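Local coordinates for protein nitrophorin Cim l NP (Cimex lectularius, PDB 2IMQ) that carries nitric oxide on a heme and releases it into the victim during blood feeding, which widens the blood vessels, at residues L7-V12 with P37-V42; I169-V174 with S240-A245. All coordinates share one frame; numbering follows the deposited sequence.

Contact 1 of 2, residues L7-V12 with P37-V42; sequences LSVHTV and PDVIAV
Strands 7-12 and 39-42 are the parallel neighbours of a beta-alpha-beta unit, and the pairs Val9-Val39, His10-Ile40, Thr11-Ala41 and Val12-Val42 face each other across them. Four backbone hydrogen bonds join the strands, from Val39 N to Ser8 O (3.1 Å), through His10 N to Val39 O (2.9 Å) and Ala41 N to His10 O, to Val12 N to Ala41 O. At the start of the pair side chains add to these. Asp38 OD2 receives Ser8 N at 2.8 Å through its anti lone pair, and the bond is nearly straight at 170°. Asp38 OD1 is held by His94. Ser8 OG accepts Asp38 N at 3.2 Å. OG reaches that N-H because chi1 (59°) sets it between the Ser8 backbone N and carbonyl carbon. Methyl CD2 of Leu7 lies 3.5 Å from Asp38 CG, with the two side chains crossing at about a right angle. His10 and Pro37 form a CH-pi contact: Pro37 CG sits over the ring centre, 3.6 Å from the centroid and 8° off the normal. The His10 ring is also fixed by a bond from ND1 to Leu29 O. Val12 and Val42 lie side by side on the same face as His10, with CG1 of Val12 3.9 Å from CG2 of Val42; Leu29 touches both. Val9, Val39 and Ala41 lie on the other face, against Phe131 of strand 127-135. This is the parallel strand pairing of a beta-sandwich of the DNase I-like fold, and the Val42 side chain lies about 4 Å from the heme.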
ATOM      1  N   LEU A   7      17.188   5.700  -6.851  1.00 23.72           N
ATOM      2  CA  LEU A   7      15.916   6.109  -7.331  1.00 22.63           C
ATOM      3  C   LEU A   7      15.027   6.359  -6.126  1.00 22.54           C
ATOM      4  O   LEU A   7      15.237   5.777  -5.032  1.00 23.57           O
ATOM      5  CB  LEU A   7      15.308   5.040  -8.252  1.00 22.53           C
ATOM      6  CG  LEU A   7      16.053   4.729  -9.558  1.00 25.35           C
ATOM      7  CD1 LEU A   7      15.559   3.487 -10.206  1.00 27.74           C
ATOM      8  CD2 LEU A   7      15.950   5.914 -10.488  1.00 27.02           C
ATOM      9  N   SER A   8      14.013   7.186  -6.328  1.00 21.31           N
ATOM     10  CA  SER A   8      12.976   7.411  -5.298  1.00 21.43           C
ATOM     11  C   SER A   8      11.639   6.806  -5.686  1.00 20.32           C
ATOM     12  O   SER A   8      11.279   6.743  -6.847  1.00 19.94           O
ATOM     13  CB  SER A   8      12.805   8.881  -5.015  1.00 24.32           C
ATOM     14  OG  SER A   8      12.439   9.573  -6.156  1.00 30.78           O
ATOM     15  N   VAL A   9      10.948   6.304  -4.673  1.00 17.71           N
ATOM     16  CA  VAL A   9       9.685   5.626  -4.844  1.00 18.33           C
ATOM     17  C   VAL A   9       8.746   6.222  -3.831  1.00 16.59           C
ATOM     18  O   VAL A   9       9.119   6.374  -2.661  1.00 18.15           O
ATOM     19  CB  VAL A   9       9.795   4.080  -4.544  1.00 18.62           C
ATOM     20  CG1 VAL A   9       8.431   3.373  -4.696  1.00 19.21           C
ATOM     21  CG2 VAL A   9      10.865   3.469  -5.398  1.00 19.81           C
ATOM     22  N   HIS A  10       7.553   6.612  -4.289  1.00 17.17           N
ATOM     23  CA  HIS A  10       6.429   6.964  -3.398  1.00 16.66           C
ATOM     24  C   HIS A  10       5.373   5.901  -3.530  1.00 17.30           C
ATOM     25  O   HIS A  10       5.048   5.484  -4.640  1.00 17.31           O
ATOM     26  CB  HIS A  10       5.808   8.321  -3.787  1.00 18.42           C
ATOM     27  CG  HIS A  10       6.673   9.505  -3.474  1.00 18.28           C
ATOM     28  ND1 HIS A  10       6.192  10.804  -3.492  1.00 18.68           N
ATOM     29  CD2 HIS A  10       7.984   9.584  -3.133  1.00 19.16           C
ATOM     30  CE1 HIS A  10       7.183  11.625  -3.186  1.00 20.82           C
ATOM     31  NE2 HIS A  10       8.283  10.917  -2.981  1.00 21.72           N
ATOM     32  N   THR A  11       4.850   5.473  -2.405  1.00 16.08           N
ATOM     33  CA  THR A  11       3.694   4.598  -2.381  1.00 16.19           C
ATOM     34  C   THR A  11       2.595   5.216  -1.572  1.00 14.55           C
ATOM     35  O   THR A  11       2.852   5.885  -0.562  1.00 16.53           O
ATOM     36  CB  THR A  11       4.060   3.207  -1.780  1.00 16.46           C
ATOM     37  OG1 THR A  11       4.424   3.318  -0.399  1.00 16.89           O
ATOM     38  CG2 THR A  11       5.226   2.578  -2.526  1.00 17.78           C
ATOM     39  N   VAL A  12       1.365   4.988  -1.989  1.00 15.69           N
ATOM     40  CA  VAL A  12       0.235   5.343  -1.178  1.00 15.14           C
ATOM     41  C   VAL A  12      -0.780   4.253  -1.194  1.00 15.28           C
ATOM     42  O   VAL A  12      -1.061   3.689  -2.257  1.00 16.07           O
ATOM     43  CB  VAL A  12      -0.358   6.735  -1.594  1.00 17.36           C
ATOM     44  CG1 VAL A  12      -0.934   6.719  -3.001  1.00 18.25           C
ATOM     45  CG2 VAL A  12      -1.395   7.213  -0.623  1.00 17.55           C
ATOM     46  N   PRO A  37       9.411  11.889  -7.660  1.00 23.25           N
ATOM     47  CA  PRO A  37       9.879  10.533  -7.485  1.00 23.11           C
ATOM     48  C   PRO A  37       9.940   9.801  -8.776  1.00 20.52           C
ATOM     49  O   PRO A  37       9.172  10.055  -9.697  1.00 22.39           O
ATOM     50  CB  PRO A  37       8.822   9.914  -6.594  1.00 23.13           C
ATOM     51  CG  PRO A  37       7.618  10.711  -6.803  1.00 22.59           C
ATOM     52  CD  PRO A  37       8.128  12.124  -6.998  1.00 23.17           C
ATOM     53  N   ASP A  38      10.836   8.831  -8.869  1.00 19.95           N
ATOM     54  CA  ASP A  38      10.962   8.029 -10.074  1.00 20.54           C
ATOM     55  C   ASP A  38       9.835   7.057 -10.324  1.00 21.33           C
ATOM     56  O   ASP A  38       9.427   6.846 -11.462  1.00 21.03           O
ATOM     57  CB  ASP A  38      12.306   7.321 -10.043  1.00 22.16           C
ATOM     58  CG  ASP A  38      13.439   8.284  -9.939  1.00 22.13           C
ATOM     59  OD1 ASP A  38      13.653   9.056 -10.927  1.00 25.30           O
ATOM     60  OD2 ASP A  38      14.097   8.417  -8.879  1.00 25.29           O
ATOM     61  N   VAL A  39       9.313   6.472  -9.237  1.00 18.93           N
ATOM     62  CA  VAL A  39       8.248   5.484  -9.308  1.00 18.77           C
ATOM     63  C   VAL A  39       7.165   5.873  -8.302  1.00 16.50           C
ATOM     64  O   VAL A  39       7.484   6.314  -7.193  1.00 18.88           O
ATOM     65  CB  VAL A  39       8.796   4.070  -8.950  1.00 18.49           C
ATOM     66  CG1 VAL A  39       7.674   3.075  -8.936  1.00 21.16           C
ATOM     67  CG2 VAL A  39       9.934   3.760  -9.909  1.00 21.30           C
ATOM     68  N   ILE A  40       5.924   5.738  -8.727  1.00 17.79           N
ATOM     69  CA  ILE A  40       4.784   5.935  -7.807  1.00 17.62           C
ATOM     70  C   ILE A  40       3.843   4.762  -7.905  1.00 16.82           C
ATOM     71  O   ILE A  40       3.491   4.312  -9.007  1.00 18.47           O
ATOM     72  CB  ILE A  40       3.989   7.210  -8.212  1.00 18.41           C
ATOM     73  CG1 ILE A  40       4.836   8.479  -8.126  1.00 20.28           C
ATOM     74  CG2 ILE A  40       2.795   7.395  -7.335  1.00 18.10           C
ATOM     75  CD1 ILE A  40       4.156   9.719  -8.744  1.00 21.21           C
ATOM     76  N   ALA A  41       3.440   4.223  -6.752  1.00 15.87           N
ATOM     77  CA  ALA A  41       2.479   3.142  -6.721  1.00 16.57           C
ATOM     78  C   ALA A  41       1.291   3.563  -5.848  1.00 14.77           C
ATOM     79  O   ALA A  41       1.505   4.157  -4.782  1.00 16.31           O
ATOM     80  CB  ALA A  41       3.086   1.894  -6.198  1.00 17.52           C
ATOM     81  N   VAL A  42       0.103   3.278  -6.333  1.00 15.83           N
ATOM     82  CA  VAL A  42      -1.159   3.589  -5.666  1.00 15.40           C
ATOM     83  C   VAL A  42      -1.992   2.340  -5.469  1.00 16.05           C
ATOM     84  O   VAL A  42      -2.321   1.676  -6.443  1.00 15.75           O
ATOM     85  CB  VAL A  42      -1.987   4.592  -6.526  1.00 17.14           C
ATOM     86  CG1 VAL A  42      -3.283   4.972  -5.810  1.00 17.62           C
ATOM     87  CG2 VAL A  42      -1.107   5.849  -6.849  1.00 18.28           C
TER

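Contact 2 of 2, residues I169-V174 with S240-A245; sequences IGDLNV and SWTDRA
The guanidinium of Arg244 meets Val174 CG1 obliquely, with that methyl 3.4 Å from NH1. The Arg244 chain bends at chi2 (-69°) and again at chi3, which folds NH1 back to Trp241 O of its own segment at 3.0 Å. That donor is tilted from the carbonyl plane. Glu215 and Asp199 form salt bridges with NE and NH1, so the buried charge is probably balanced. Leu172 CD1 packs 3.9 Å from Arg244 CB, the two side chains at about a right angle. The Asp171 carboxylate meets Thr242, with OD2 3.8 Å from Thr242 CB. OD1 of Asp171 accepts Asn173 N from above the carboxylate plane at 2.9 Å, an Asx turn that shapes the loop. Arg175 and Asn15 also hold this carboxylate. The segments join where strand 165-169 meets the edge strand 243-248 of the five-stranded sheet, in the DNase I-like beta-sandwich. Gly170 and Arg244 are an antiparallel hydrogen-bonded pair. Gly170 N gives to Arg244 O in the carbonyl plane, but Arg244 N reaches Gly170 O (2.9 Å) from well above the Gly170 carbonyl plane. The chain turns a corner at Gly170, whose phi of 144° leaves no room for a CB beside the preceding carbonyl. Two waters bridge the segments beyond the corner. Water 1 donates to Asp243 OD1 at 2.7 Å and receives a weak bond from Asp171 N. Water 2 bonds Thr242 O and Val174 O, and weakly Leu172 N. Ser13 also bonds Asp243 OD1. On the face shared with Asp171 and Asp243, Ile169 CG2 lies 4.0 Å from Ala245 CB.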
ATOM      1  N   ILE A 169       1.906  -2.888  -0.140  1.00 13.99           N
ATOM      2  CA  ILE A 169       1.121  -1.714   0.297  1.00 13.93           C
ATOM      3  C   ILE A 169      -0.357  -2.031   0.293  1.00 14.59           C
ATOM      4  O   ILE A 169      -0.864  -2.652  -0.635  1.00 16.88           O
ATOM      5  CB  ILE A 169       1.402  -0.483  -0.589  1.00 14.67           C
ATOM      6  CG1 ILE A 169       1.171  -0.776  -2.075  1.00 16.50           C
ATOM      7  CG2 ILE A 169       2.827   0.001  -0.324  1.00 16.42           C
ATOM      8  CD1 ILE A 169       1.298   0.527  -2.930  1.00 18.22           C
ATOM      9  N   GLY A 170      -1.033  -1.605   1.348  1.00 14.65           N
ATOM     10  CA  GLY A 170      -2.456  -1.812   1.467  1.00 15.39           C
ATOM     11  C   GLY A 170      -2.790  -2.079   2.912  1.00 13.69           C
ATOM     12  O   GLY A 170      -1.945  -2.017   3.813  1.00 14.43           O
ATOM     13  N   ASP A 171      -4.056  -2.374   3.106  1.00 13.66           N
ATOM     14  CA  ASP A 171      -4.566  -2.766   4.403  1.00 14.21           C
ATOM     15  C   ASP A 171      -4.328  -4.266   4.533  1.00 13.80           C
ATOM     16  O   ASP A 171      -4.967  -5.073   3.818  1.00 16.50           O
ATOM     17  CB  ASP A 171      -6.027  -2.404   4.556  1.00 14.49           C
ATOM     18  CG  ASP A 171      -6.637  -2.854   5.853  1.00 14.26           C
ATOM     19  OD1 ASP A 171      -5.922  -3.528   6.646  1.00 14.89           O
ATOM     20  OD2 ASP A 171      -7.823  -2.511   6.064  1.00 17.21           O
ATOM     21  N   LEU A 172      -3.382  -4.643   5.377  1.00 13.70           N
ATOM     22  CA  LEU A 172      -2.968  -6.022   5.569  1.00 13.86           C
ATOM     23  C   LEU A 172      -3.912  -6.868   6.437  1.00 12.68           C
ATOM     24  O   LEU A 172      -3.645  -8.022   6.670  1.00 13.73           O
ATOM     25  CB  LEU A 172      -1.588  -6.069   6.171  1.00 15.11           C
ATOM     26  CG  LEU A 172      -0.467  -5.273   5.461  1.00 18.95           C
ATOM     27  CD1 LEU A 172       0.825  -5.377   6.231  1.00 19.07           C
ATOM     28  CD2 LEU A 172      -0.254  -5.684   4.030  1.00 22.18           C
ATOM     29  N   ASN A 173      -4.955  -6.239   6.927  1.00 12.62           N
ATOM     30  CA  ASN A 173      -5.878  -6.839   7.877  1.00 12.69           C
ATOM     31  C   ASN A 173      -5.219  -7.152   9.186  1.00 13.08           C
ATOM     32  O   ASN A 173      -5.602  -8.027   9.913  1.00 14.46           O
ATOM     33  CB  ASN A 173      -6.672  -8.045   7.327  1.00 14.41           C
ATOM     34  CG  ASN A 173      -7.986  -8.154   7.997  1.00 15.23           C
ATOM     35  OD1 ASN A 173      -8.588  -7.128   8.336  1.00 19.48           O
ATOM     36  ND2 ASN A 173      -8.445  -9.380   8.198  1.00 16.43           N
ATOM     37  N   VAL A 174      -4.183  -6.387   9.483  1.00 12.45           N
ATOM     38  CA  VAL A 174      -3.455  -6.370  10.758  1.00 11.88           C
ATOM     39  C   VAL A 174      -4.091  -5.253  11.642  1.00 12.34           C
ATOM     40  O   VAL A 174      -4.224  -4.133  11.176  1.00 12.97           O
ATOM     41  CB  VAL A 174      -1.945  -6.095  10.530  1.00 12.86           C
ATOM     42  CG1 VAL A 174      -1.261  -5.787  11.809  1.00 14.93           C
ATOM     43  CG2 VAL A 174      -1.315  -7.291   9.854  1.00 14.56           C
ATOM     44  N   SER A 240      -6.465   1.360  15.113  1.00 12.44           N
ATOM     45  CA  SER A 240      -5.483   0.494  14.487  1.00 11.82           C
ATOM     46  C   SER A 240      -4.816   1.162  13.307  1.00 11.98           C
ATOM     47  O   SER A 240      -5.360   2.117  12.745  1.00 12.81           O
ATOM     48  CB  SER A 240      -6.146  -0.813  13.987  1.00 13.25           C
ATOM     49  OG  SER A 240      -6.647  -1.575  15.032  1.00 13.68           O
ATOM     50  N   TRP A 241      -3.677   0.582  12.924  1.00 12.22           N
ATOM     51  CA  TRP A 241      -2.958   0.935  11.714  1.00 11.92           C
ATOM     52  C   TRP A 241      -3.380  -0.029  10.624  1.00 12.60           C
ATOM     53  O   TRP A 241      -2.974  -1.199  10.619  1.00 13.28           O
ATOM     54  CB  TRP A 241      -1.482   0.905  11.972  1.00 13.34           C
ATOM     55  CG  TRP A 241      -1.035   2.055  12.837  1.00 12.82           C
ATOM     56  CD1 TRP A 241      -0.759   3.318  12.446  1.00 13.52           C
ATOM     57  CD2 TRP A 241      -0.766   2.001  14.245  1.00 12.70           C
ATOM     58  NE1 TRP A 241      -0.384   4.062  13.537  1.00 14.81           N
ATOM     59  CE2 TRP A 241      -0.353   3.267  14.643  1.00 13.15           C
ATOM     60  CE3 TRP A 241      -0.879   1.002  15.215  1.00 14.70           C
ATOM     61  CZ2 TRP A 241       0.003   3.549  15.937  1.00 15.80           C
ATOM     62  CZ3 TRP A 241      -0.527   1.293  16.518  1.00 15.38           C
ATOM     63  CH2 TRP A 241      -0.103   2.572  16.852  1.00 15.78           C
ATOM     64  N   THR A 242      -4.193   0.464   9.725  1.00 12.18           N
ATOM     65  CA  THR A 242      -4.792  -0.378   8.692  1.00 13.58           C
ATOM     66  C   THR A 242      -3.949  -0.410   7.424  1.00 13.28           C
ATOM     67  O   THR A 242      -3.285  -1.411   7.125  1.00 14.31           O
ATOM     68  CB  THR A 242      -6.220   0.003   8.491  1.00 13.69           C
ATOM     69  OG1 THR A 242      -6.288   1.375   8.166  1.00 15.38           O
ATOM     70  CG2 THR A 242      -6.984  -0.210   9.747  1.00 14.92           C
ATOM     71  N   ASP A 243      -3.839   0.717   6.757  1.00 13.40           N
ATOM     72  CA  ASP A 243      -2.928   0.832   5.583  1.00 13.57           C
ATOM     73  C   ASP A 243      -1.478   0.814   6.041  1.00 13.04           C
ATOM     74  O   ASP A 243      -1.109   1.580   6.935  1.00 14.28           O
ATOM     75  CB  ASP A 243      -3.226   2.115   4.831  1.00 14.71           C
ATOM     76  CG  ASP A 243      -4.506   1.972   4.027  1.00 17.25           C
ATOM     77  OD1 ASP A 243      -4.424   1.327   2.926  1.00 17.71           O
ATOM     78  OD2 ASP A 243      -5.633   2.398   4.399  1.00 18.29           O
ATOM     79  N   ARG A 244      -0.654  -0.020   5.423  1.00 12.54           N
ATOM     80  CA  ARG A 244       0.714  -0.200   5.772  1.00 12.66           C
ATOM     81  C   ARG A 244       1.538  -0.227   4.518  1.00 13.03           C
ATOM     82  O   ARG A 244       1.068  -0.567   3.440  1.00 14.18           O
ATOM     83  CB  ARG A 244       0.953  -1.531   6.549  1.00 13.12           C
ATOM     84  CG  ARG A 244      -0.058  -1.813   7.641  1.00 13.70           C
ATOM     85  CD  ARG A 244      -0.005  -0.890   8.849  1.00 13.86           C
ATOM     86  NE  ARG A 244       1.027  -1.249   9.786  1.00 14.60           N
ATOM     87  CZ  ARG A 244       0.857  -2.046  10.825  1.00 13.53           C
ATOM     88  NH1 ARG A 244      -0.339  -2.568  11.108  1.00 13.43           N
ATOM     89  NH2 ARG A 244       1.911  -2.353  11.581  1.00 15.09           N
ATOM     90  N   ALA A 245       2.815   0.097   4.687  1.00 12.96           N
ATOM     91  CA  ALA A 245       3.836  -0.110   3.640  1.00 13.07           C
ATOM     92  C   ALA A 245       4.966  -0.915   4.193  1.00 14.05           C
ATOM     93  O   ALA A 245       5.557  -0.548   5.215  1.00 15.69           O
ATOM     94  CB  ALA A 245       4.375   1.245   3.144  1.00 15.43           C
TER
HETATM   95  O   HOH W   1      -5.779  -0.374   1.254  1.00 22.63           O
HETATM   96  O   HOH W   2      -3.326  -3.714   8.520  1.00 13.37           O

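Both contacts are buried, but they belong to different sheets of the sandwich. Contact 1 joins parallel strands inside the six-stranded sheet; contact 2 joins an antiparallel pair at the border of the five-stranded one. The two layers meet directly: Ile169 CG2 packs 3.7 Å from Thr11 OG1, and Ile169 CD1 lies 4.0 Å from Ala41 CB. Contact 1 is mostly backbone bonding and apolar packing, with its side-chain hydrogen bonds across the segments at the Ser8 end. Contact 2 has only two direct hydrogen bonds between its segments, with two waters bridging farther along, and its charged side chains find their partners mostly outside them. Contact 1 lies close to the heme, whereas contact 2 is away from the annotated site.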